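Local coordinates for protein phenol hydroxylase component phL (Pseudomonas stutzeri, PDB 3U52) that probably serves as a helical structural subunit of phenol hydroxylase, a bacterial multicomponent monooxygenase that adds a hydroxyl group to phenol, at residues D[15-20]-D[32-37]; D[86-91]-D[254-259]; D[135-140]-D[217-222]. One frame throughout, in Å; residues are numbered along the deposited sequence.

Contact 1 (D[15-20]-D[32-37])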
loop_
_atom_site.group_PDB
_atom_site.type_symbol
_atom_site.label_atom_id
_atom_site.label_comp_id
_atom_site.label_asym_id
_atom_site.label_seq_id
_atom_site.Cartn_x
_atom_site.Cartn_y
_atom_site.Cartn_z
ATOM N N HIS D 15 -23.247 8.345 -1.776
ATOM C CA HIS D 15 -21.888 8.681 -2.180
ATOM C C HIS D 15 -20.913 9.149 -1.106
ATOM O O HIS D 15 -19.703 9.071 -1.306
ATOM C CB HIS D 15 -21.956 9.795 -3.202
ATOM C CG HIS D 15 -22.392 9.329 -4.546
ATOM N ND1 HIS D 15 -23.492 9.846 -5.191
ATOM C CD2 HIS D 15 -21.888 8.371 -5.358
ATOM C CE1 HIS D 15 -23.645 9.235 -6.352
ATOM N NE2 HIS D 15 -22.683 8.336 -6.477
ATOM N N THR D 16 -21.435 9.756 -0.035
ATOM C CA THR D 16 -20.573 10.263 1.033
ATOM C C THR D 16 -21.426 10.374 2.312
ATOM O O THR D 16 -22.583 9.878 2.325
ATOM C CB THR D 16 -19.890 11.608 0.658
ATOM O OG1 THR D 16 -18.971 11.980 1.700
ATOM C CG2 THR D 16 -20.947 12.708 0.487
ATOM N N TYR D 17 -20.843 10.940 3.377
ATOM C CA TYR D 17 -21.555 11.138 4.652
ATOM C C TYR D 17 -22.585 12.265 4.569
ATOM O O TYR D 17 -22.451 13.193 3.778
ATOM C CB TYR D 17 -20.557 11.417 5.781
ATOM C CG TYR D 17 -19.572 10.321 6.037
ATOM C CD1 TYR D 17 -18.227 10.472 5.663
ATOM C CD2 TYR D 17 -19.959 9.134 6.635
ATOM C CE1 TYR D 17 -17.295 9.470 5.889
ATOM C CE2 TYR D 17 -19.012 8.098 6.887
ATOM C CZ TYR D 17 -17.684 8.298 6.500
ATOM O OH TYR D 17 -16.756 7.333 6.740
ATOM N N GLY D 18 -23.632 12.203 5.398
ATOM C CA GLY D 18 -24.680 13.234 5.351
ATOM C C GLY D 18 -24.175 14.660 5.549
ATOM O O GLY D 18 -24.593 15.591 4.846
ATOM N N HIS D 19 -23.296 14.846 6.533
ATOM C CA HIS D 19 -22.749 16.165 6.804
ATOM C C HIS D 19 -21.922 16.720 5.631
ATOM O O HIS D 19 -21.975 17.931 5.341
ATOM C CB HIS D 19 -21.983 16.199 8.143
ATOM C CG HIS D 19 -20.888 15.200 8.241
ATOM N ND1 HIS D 19 -21.083 13.905 8.673
ATOM C CD2 HIS D 19 -19.568 15.316 7.974
ATOM C CE1 HIS D 19 -19.926 13.266 8.666
ATOM N NE2 HIS D 19 -18.990 14.102 8.240
ATOM N N ILE D 20 -21.224 15.829 4.930
ATOM C CA ILE D 20 -20.510 16.190 3.684
ATOM C C ILE D 20 -21.527 16.531 2.561
ATOM O O ILE D 20 -21.370 17.506 1.873
ATOM C CB ILE D 20 -19.431 15.108 3.256
ATOM C CG1 ILE D 20 -18.423 14.827 4.378
ATOM C CG2 ILE D 20 -18.682 15.488 1.926
ATOM C CD1 ILE D 20 -17.646 16.090 4.863
ATOM N N TYR D 32 -9.674 15.223 1.710
ATOM C CA TYR D 32 -9.653 16.448 2.523
ATOM C C TYR D 32 -11.025 16.777 3.056
ATOM O O TYR D 32 -11.141 17.073 4.235
ATOM C CB TYR D 32 -9.071 17.644 1.743
ATOM C CG TYR D 32 -9.057 18.913 2.569
ATOM C CD1 TYR D 32 -8.145 19.088 3.618
ATOM C CD2 TYR D 32 -9.990 19.912 2.354
ATOM C CE1 TYR D 32 -8.159 20.274 4.391
ATOM C CE2 TYR D 32 -10.001 21.076 3.121
ATOM C CZ TYR D 32 -9.086 21.245 4.130
ATOM O OH TYR D 32 -9.140 22.406 4.879
ATOM N N GLN D 33 -12.062 16.718 2.205
ATOM C CA GLN D 33 -13.427 17.036 2.647
ATOM C C GLN D 33 -13.913 16.091 3.741
ATOM O O GLN D 33 -14.338 16.594 4.785
ATOM C CB GLN D 33 -14.450 17.091 1.523
ATOM C CG GLN D 33 -14.204 18.286 0.557
ATOM C CD GLN D 33 -15.016 18.202 -0.722
ATOM O OE1 GLN D 33 -15.223 17.133 -1.259
ATOM N NE2 GLN D 33 -15.430 19.346 -1.244
ATOM N N GLU D 34 -13.838 14.775 3.535
ATOM C CA GLU D 34 -14.292 13.810 4.545
ATOM C C GLU D 34 -13.539 13.916 5.887
ATOM O O GLU D 34 -14.069 13.537 6.946
ATOM C CB GLU D 34 -14.280 12.355 4.003
ATOM C CG GLU D 34 -15.268 12.241 2.856
ATOM C CD GLU D 34 -15.604 10.821 2.379
ATOM O OE1 GLU D 34 -14.779 9.905 2.502
ATOM O OE2 GLU D 34 -16.722 10.645 1.812
ATOM N N ALA D 35 -12.323 14.423 5.824
ATOM C CA ALA D 35 -11.470 14.444 6.986
ATOM C C ALA D 35 -11.607 15.705 7.790
ATOM O O ALA D 35 -11.175 15.717 8.934
ATOM C CB ALA D 35 -9.991 14.261 6.583
ATOM N N SER D 36 -12.182 16.751 7.193
ATOM C CA SER D 36 -11.983 18.086 7.690
ATOM C C SER D 36 -13.231 18.913 8.053
ATOM O O SER D 36 -13.087 20.006 8.615
ATOM C CB SER D 36 -11.101 18.862 6.718
ATOM O OG SER D 36 -9.870 18.185 6.528
ATOM N N TYR D 37 -14.427 18.425 7.696
ATOM C CA TYR D 37 -15.639 19.226 7.797
ATOM C C TYR D 37 -16.640 18.571 8.711
ATOM O O TYR D 37 -17.002 17.430 8.480
ATOM C CB TYR D 37 -16.291 19.424 6.408
ATOM C CG TYR D 37 -15.518 20.380 5.521
ATOM C CD1 TYR D 37 -14.507 19.898 4.670
ATOM C CD2 TYR D 37 -15.768 21.756 5.557
ATOM C CE1 TYR D 37 -13.782 20.756 3.879
ATOM C CE2 TYR D 37 -15.047 22.633 4.754
ATOM C CZ TYR D 37 -14.070 22.123 3.928
ATOM O OH TYR D 37 -13.359 22.958 3.143
HETATM O O HOH W 1 -17.067 10.130 -0.839
#

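Contact 2 (D[86-91]-D[254-259])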
loop_
_atom_site.group_PDB
_atom_site.type_symbol
_atom_site.label_atom_id
_atom_site.label_comp_id
_atom_site.label_asym_id
_atom_site.label_seq_id
_atom_site.Cartn_x
_atom_site.Cartn_y
_atom_site.Cartn_z
ATOM N N GLY D 86 3.125 13.342 4.498
ATOM C CA GLY D 86 3.736 12.954 3.226
ATOM C C GLY D 86 4.578 14.101 2.709
ATOM O O GLY D 86 5.724 13.909 2.309
ATOM N N ASN D 87 4.026 15.309 2.733
ATOM C CA ASN D 87 4.776 16.485 2.291
ATOM C C ASN D 87 5.974 16.747 3.199
ATOM O O ASN D 87 7.103 16.930 2.717
ATOM C CB ASN D 87 3.840 17.684 2.240
ATOM C CG ASN D 87 4.475 18.866 1.621
ATOM O OD1 ASN D 87 5.273 19.589 2.265
ATOM N ND2 ASN D 87 4.161 19.083 0.335
ATOM N N ARG D 88 5.782 16.712 4.510
ATOM C CA ARG D 88 6.909 16.928 5.401
ATOM C C ARG D 88 8.049 15.886 5.292
ATOM O O ARG D 88 9.228 16.215 5.474
ATOM C CB ARG D 88 6.415 17.009 6.844
ATOM C CG ARG D 88 5.497 18.257 7.049
ATOM C CD ARG D 88 6.342 19.538 7.033
ATOM N NE ARG D 88 5.469 20.736 7.152
ATOM C CZ ARG D 88 4.879 21.376 6.154
ATOM N NH1 ARG D 88 5.047 20.981 4.904
ATOM N NH2 ARG D 88 4.090 22.426 6.418
ATOM N N ALA D 89 7.684 14.620 5.107
ATOM C CA ALA D 89 8.676 13.541 4.958
ATOM C C ALA D 89 9.599 13.812 3.795
ATOM O O ALA D 89 10.785 13.540 3.903
ATOM C CB ALA D 89 7.985 12.194 4.754
ATOM N N LYS D 90 9.045 14.254 2.681
ATOM C CA LYS D 90 9.819 14.652 1.489
ATOM C C LYS D 90 10.779 15.799 1.809
ATOM O O LYS D 90 11.963 15.756 1.437
ATOM C CB LYS D 90 8.848 15.102 0.413
ATOM C CG LYS D 90 9.462 15.454 -0.944
ATOM C CD LYS D 90 8.356 15.969 -1.897
ATOM C CE LYS D 90 8.867 16.188 -3.347
ATOM N NZ LYS D 90 7.795 15.942 -4.401
ATOM N N MET D 91 10.271 16.835 2.489
ATOM C CA MET D 91 11.095 17.965 2.914
ATOM C C MET D 91 12.222 17.585 3.837
ATOM O O MET D 91 13.346 18.080 3.659
ATOM C CB MET D 91 10.249 19.026 3.612
ATOM C CG MET D 91 9.368 19.805 2.694
ATOM S SD MET D 91 8.221 20.906 3.523
ATOM C CE MET D 91 9.345 22.107 4.216
ATOM N N ARG D 254 12.876 28.412 4.446
ATOM C CA ARG D 254 12.360 29.181 3.294
ATOM C C ARG D 254 11.225 28.488 2.526
ATOM O O ARG D 254 10.212 29.136 2.168
ATOM C CB ARG D 254 13.476 29.628 2.326
ATOM C CG ARG D 254 14.339 30.765 2.867
ATOM C CD ARG D 254 15.477 31.159 1.863
ATOM N NE ARG D 254 16.454 30.075 1.760
ATOM C CZ ARG D 254 17.457 29.912 2.612
ATOM N NH1 ARG D 254 17.619 30.800 3.582
ATOM N NH2 ARG D 254 18.296 28.865 2.492
ATOM N N ASP D 255 11.386 27.184 2.266
ATOM C CA ASP D 255 10.324 26.400 1.651
ATOM C C ASP D 255 9.059 26.372 2.535
ATOM O O ASP D 255 7.940 26.533 2.032
ATOM C CB ASP D 255 10.822 24.945 1.399
ATOM C CG ASP D 255 11.777 24.840 0.169
ATOM O OD1 ASP D 255 11.869 25.835 -0.600
ATOM O OD2 ASP D 255 12.458 23.780 -0.012
ATOM N N TRP D 256 9.241 26.128 3.835
ATOM C CA TRP D 256 8.123 26.124 4.800
ATOM C C TRP D 256 7.336 27.449 4.756
ATOM O O TRP D 256 6.096 27.474 4.652
ATOM C CB TRP D 256 8.620 25.841 6.248
ATOM C CG TRP D 256 7.518 25.985 7.252
ATOM C CD1 TRP D 256 6.586 25.036 7.573
ATOM C CD2 TRP D 256 7.141 27.179 7.984
ATOM N NE1 TRP D 256 5.687 25.543 8.491
ATOM C CE2 TRP D 256 6.006 26.843 8.771
ATOM C CE3 TRP D 256 7.695 28.471 8.106
ATOM C CZ2 TRP D 256 5.390 27.762 9.642
ATOM C CZ3 TRP D 256 7.063 29.399 8.953
ATOM C CH2 TRP D 256 5.912 29.034 9.700
ATOM N N TYR D 257 8.075 28.550 4.818
ATOM C CA TYR D 257 7.491 29.875 4.841
ATOM C C TYR D 257 6.678 30.154 3.622
ATOM O O TYR D 257 5.545 30.620 3.753
ATOM C CB TYR D 257 8.542 30.958 5.002
ATOM C CG TYR D 257 7.931 32.328 5.100
ATOM C CD1 TYR D 257 7.134 32.666 6.180
ATOM C CD2 TYR D 257 8.114 33.269 4.073
ATOM C CE1 TYR D 257 6.566 33.910 6.275
ATOM C CE2 TYR D 257 7.546 34.530 4.151
ATOM C CZ TYR D 257 6.772 34.837 5.273
ATOM O OH TYR D 257 6.177 36.040 5.410
ATOM N N LYS D 258 7.229 29.861 2.440
ATOM C CA LYS D 258 6.505 30.064 1.180
ATOM C C LYS D 258 5.169 29.316 1.159
ATOM O O LYS D 258 4.139 29.855 0.713
ATOM C CB LYS D 258 7.366 29.594 -0.008
ATOM C CG LYS D 258 8.519 30.550 -0.308
ATOM C CD LYS D 258 7.911 31.963 -0.683
ATOM C CE LYS D 258 8.568 33.172 0.046
ATOM N NZ LYS D 258 9.561 33.924 -0.791
ATOM N N GLU D 259 5.192 28.076 1.628
ATOM C CA GLU D 259 3.960 27.267 1.698
ATOM C C GLU D 259 2.959 27.841 2.717
ATOM O O GLU D 259 1.767 27.762 2.525
ATOM C CB GLU D 259 4.324 25.805 2.018
ATOM C CG GLU D 259 3.110 24.883 2.228
ATOM C CD GLU D 259 3.406 23.752 3.216
ATOM O OE1 GLU D 259 4.019 22.741 2.784
ATOM O OE2 GLU D 259 3.040 23.888 4.429
#

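Contact 3 (D[135-140]-D[217-222])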
loop_
_atom_site.group_PDB
_atom_site.type_symbol
_atom_site.label_atom_id
_atom_site.label_comp_id
_atom_site.label_asym_id
_atom_site.label_seq_id
_atom_site.Cartn_x
_atom_site.Cartn_y
_atom_site.Cartn_z
ATOM N N MET D 135 3.915 26.836 21.094
ATOM C CA MET D 135 2.964 26.905 22.213
ATOM C C MET D 135 1.687 27.685 21.825
ATOM O O MET D 135 0.553 27.267 22.164
ATOM C CB MET D 135 3.618 27.489 23.466
ATOM C CG MET D 135 4.792 26.668 24.008
ATOM S SD MET D 135 5.480 27.557 25.398
ATOM C CE MET D 135 4.119 27.357 26.574
ATOM N N ASN D 136 1.859 28.784 21.087
ATOM C CA ASN D 136 0.701 29.603 20.657
ATOM C C ASN D 136 -0.231 28.877 19.706
ATOM O O ASN D 136 -1.445 28.993 19.799
ATOM C CB ASN D 136 1.171 30.903 20.025
ATOM C CG ASN D 136 1.812 31.835 21.032
ATOM O OD1 ASN D 136 2.643 32.694 20.691
ATOM N ND2 ASN D 136 1.446 31.652 22.290
ATOM N N ASN D 137 0.353 28.082 18.808
ATOM C CA ASN D 137 -0.445 27.284 17.885
ATOM C C ASN D 137 -1.085 26.075 18.519
ATOM O O ASN D 137 -2.169 25.701 18.077
ATOM C CB ASN D 137 0.417 26.903 16.646
ATOM C CG ASN D 137 0.634 28.111 15.725
ATOM O OD1 ASN D 137 1.776 28.622 15.524
ATOM N ND2 ASN D 137 -0.460 28.574 15.163
ATOM N N ALA D 138 -0.442 25.439 19.516
ATOM C CA ALA D 138 -1.149 24.460 20.339
ATOM C C ALA D 138 -2.364 25.046 21.037
ATOM O O ALA D 138 -3.433 24.402 21.087
ATOM C CB ALA D 138 -0.227 23.792 21.382
ATOM N N LYS D 139 -2.193 26.223 21.628
ATOM C CA LYS D 139 -3.361 26.970 22.189
ATOM C C LYS D 139 -4.511 27.158 21.168
ATOM O O LYS D 139 -5.664 26.831 21.462
ATOM C CB LYS D 139 -2.901 28.284 22.849
ATOM C CG LYS D 139 -3.938 29.068 23.714
ATOM C CD LYS D 139 -4.456 30.248 22.901
ATOM C CE LYS D 139 -5.050 31.454 23.714
ATOM N NZ LYS D 139 -6.069 31.053 24.673
ATOM N N ILE D 140 -4.205 27.648 19.969
ATOM C CA ILE D 140 -5.259 27.872 18.964
ATOM C C ILE D 140 -5.889 26.541 18.598
ATOM O O ILE D 140 -7.119 26.436 18.525
ATOM C CB ILE D 140 -4.708 28.664 17.717
ATOM C CG1 ILE D 140 -4.161 30.007 18.148
ATOM C CG2 ILE D 140 -5.724 28.836 16.592
ATOM C CD1 ILE D 140 -2.977 30.471 17.288
ATOM N N VAL D 217 -1.252 37.698 15.394
ATOM C CA VAL D 217 0.013 38.248 15.905
ATOM C C VAL D 217 1.168 37.313 15.605
ATOM O O VAL D 217 2.222 37.742 15.080
ATOM C CB VAL D 217 -0.060 38.480 17.432
ATOM C CG1 VAL D 217 1.288 38.965 17.957
ATOM C CG2 VAL D 217 -1.181 39.488 17.745
ATOM N N GLN D 218 0.984 36.047 15.973
ATOM C CA GLN D 218 1.983 35.008 15.739
ATOM C C GLN D 218 2.209 34.663 14.239
ATOM O O GLN D 218 3.334 34.735 13.716
ATOM C CB GLN D 218 1.612 33.718 16.492
ATOM C CG GLN D 218 2.665 32.591 16.324
ATOM C CD GLN D 218 4.036 33.003 16.941
ATOM O OE1 GLN D 218 4.197 32.895 18.120
ATOM N NE2 GLN D 218 5.010 33.409 16.125
ATOM N N ASN D 219 1.137 34.271 13.573
ATOM C CA ASN D 219 1.240 33.634 12.267
ATOM C C ASN D 219 1.286 34.606 11.095
ATOM O O ASN D 219 1.727 34.212 10.023
ATOM C CB ASN D 219 0.144 32.547 12.088
ATOM C CG ASN D 219 0.282 31.384 13.107
ATOM O OD1 ASN D 219 -0.694 30.985 13.751
ATOM N ND2 ASN D 219 1.498 30.869 13.281
ATOM N N ILE D 220 0.831 35.867 11.293
ATOM C CA ILE D 220 0.889 36.901 10.256
ATOM C C ILE D 220 1.933 37.984 10.620
ATOM O O ILE D 220 2.915 38.183 9.895
ATOM C CB ILE D 220 -0.511 37.636 9.989
ATOM C CG1 ILE D 220 -1.707 36.666 9.821
ATOM C CG2 ILE D 220 -0.405 38.627 8.789
ATOM C CD1 ILE D 220 -1.467 35.562 8.837
ATOM N N LEU D 221 1.721 38.676 11.735
ATOM C CA LEU D 221 2.570 39.840 12.073
ATOM C C LEU D 221 4.023 39.495 12.458
ATOM O O LEU D 221 4.952 40.011 11.848
ATOM C CB LEU D 221 1.915 40.732 13.130
ATOM C CG LEU D 221 0.503 41.294 12.848
ATOM C CD1 LEU D 221 0.044 42.096 14.088
ATOM C CD2 LEU D 221 0.344 42.096 11.526
ATOM N N ILE D 222 4.244 38.613 13.421
ATOM C CA ILE D 222 5.623 38.271 13.784
ATOM C C ILE D 222 6.332 37.495 12.637
ATOM O O ILE D 222 7.371 37.910 12.135
ATOM C CB ILE D 222 5.670 37.492 15.109
ATOM C CG1 ILE D 222 5.290 38.432 16.293
ATOM C CG2 ILE D 222 7.058 36.950 15.349
ATOM C CD1 ILE D 222 4.857 37.690 17.530
#

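Contact 1 (D[15-20]-D[32-37])
T16 and E34 tie together two short helices of the N-terminal region, 18-24 and 31-36, beside the chain of another protein. Y17 is the N-cap of the first helix, and Y37 is the first residue to leave the second. The main polar link is a hydrogen bond from T16 OG1 to E34 OE2, 2.6 Å long. T16 holds this hydroxyl anti to its own backbone N (chi1 -175°), which turns it across to the glutamate. The bond uses the anti lone pair of OE2, the one that faces away from OE1. The two side chains run past each other in opposite directions. E34 reaches across because its chain is extended beyond CG (chi2 -168°). A water adds a second donor to E34 OE2 at 2.7 Å, and the same water donates to H15 O at 2.9 Å. Two donors thus grip one buried oxygen, which would probably help keep the carboxylate ionised. E34 OE1 is bonded to a polar side chain of another protein's chain. The Y17 and E34 side chains cross at about a right angle; the ring and carboxylate planes are 51° apart. The approach to the ring is oblique, with Y17 CE1 4.1 Å from E34 CD. The Y17 hydroxyl bonds to the backbone of the other protein's chain, so both residues also serve the subunit interface. Outside the segments, Y37 OH is hydrogen-bonded to S74 OG, and its ring meets F24 edge-to-face. H19 CD2 approaches Y37 O at 3.4 Å. I20 makes the one apolar side-chain contact across the segments. Its CD1 reaches the second helix, 3.9 Å from Y37 CB and 3.3 Å from Q33 O.

Contact 2 (D[86-91]-D[254-259])
The R88 guanidinium and the E259 carboxylate meet edge to edge, nearly coplanar, with planes 21° apart. R88 uses two nitrogens end-on. NH1 bonds E259 OE1 at 2.9 Å on its syn lone pair, and NH2 bonds E259 OE2 at 2.7 Å, also on the syn side. Both bonds are close to straight (173° at NH2) and lie near the guanidinium plane, so the two bonds fix how the group is turned. N87 OD1 also lies in this plane at the guanidinium edge. The indole of W256 comes in obliquely, with CD1 3.8 Å from R88 NH2. The R88 chain bends at chi2, which carries its end toward the second helix. D159 joins the guanidinium and the indole: one carboxylate oxygen takes R88 NE and the other takes W256 NE1. R77 gives E259 OE2 a second positive partner. A leucine in place of R88 would probably leave E259 OE1 without its R88 donor and D159 without its arginine mate, with only R77 left of these partners to hold the E259 carboxylate. M91 adds apolar packing, with CE 4.3 Å from W256 CB. The axes of the segments pass 12.1 Å apart at 153°. This is a roughly antiparallel helix pair bridged by a salt bridge, in the helical bundle of the hydroxylase family. The adjacent Y257 lines the xenon pocket with Y227 and D232.

Contact 3 (D[135-140]-D[217-222])
N137 and N219 form a closed pair of amides, each donating to the other. N137 ND2 bonds N219 OD1 at 2.8 Å, and N219 ND2 returns a bond of 3.2 Å to N137 OD1. Both donors sit in the carbonyl plane of the partner, on a lone pair, and the two amide planes are only 19° apart. The return bond is nearly straight (174°). The side chains come from opposite directions and meet edge to edge. N137 has CG anti to its own carbonyl carbon, a turn that brings its amide to the other helix. Two bonds in one ring fix the rotation of both amides. They give each buried carbonyl oxygen a donor and use one N-H of each amide. I140 CD1 lies 4.2 Å from N219 OD1, and Q218 CG lies 4.1 Å from N137 OD1. Outside the segments, T215 OG1 is also hydrogen-bonded to N219 OD1. Around the pair, H153 of helix 147-175 packs on N137, N219 and I140, and T156 touches N137. D223 takes the bond from Q218 NE2. The backbone at 217-222 makes a wider pi-type turn, in which I222 N bonds V217 O at 2.8 Å. The segment axes pass 10.7 Å apart at 128°. Helices 126-143 and 211-240 are thus joined by a buried amide pair inside the all-helical core, consistent with the ferritin-like bundle of this hydroxylase family.

The three contacts come in two groups. Contact 1 joins helices 18-24 and 31-36 near the N-terminus, its centre about 27 Å from the centre of the chain. It closes before the others open. Contacts 2 and 3 lie in the helical body. Contact 3 is nested inside the loop closed by contact 2, and their centres are about 19 Å apart, with nearest atoms about 6 Å apart. Helix 147-175 touches side chains of all three contacts. Contact 1 lies about 26 Å from contact 2 and about 28 Å from contact 3, between centres. It sits at the N-terminal end beside another protein's chain. Contacts 2 and 3 join distant parts of the sequence into the bundle.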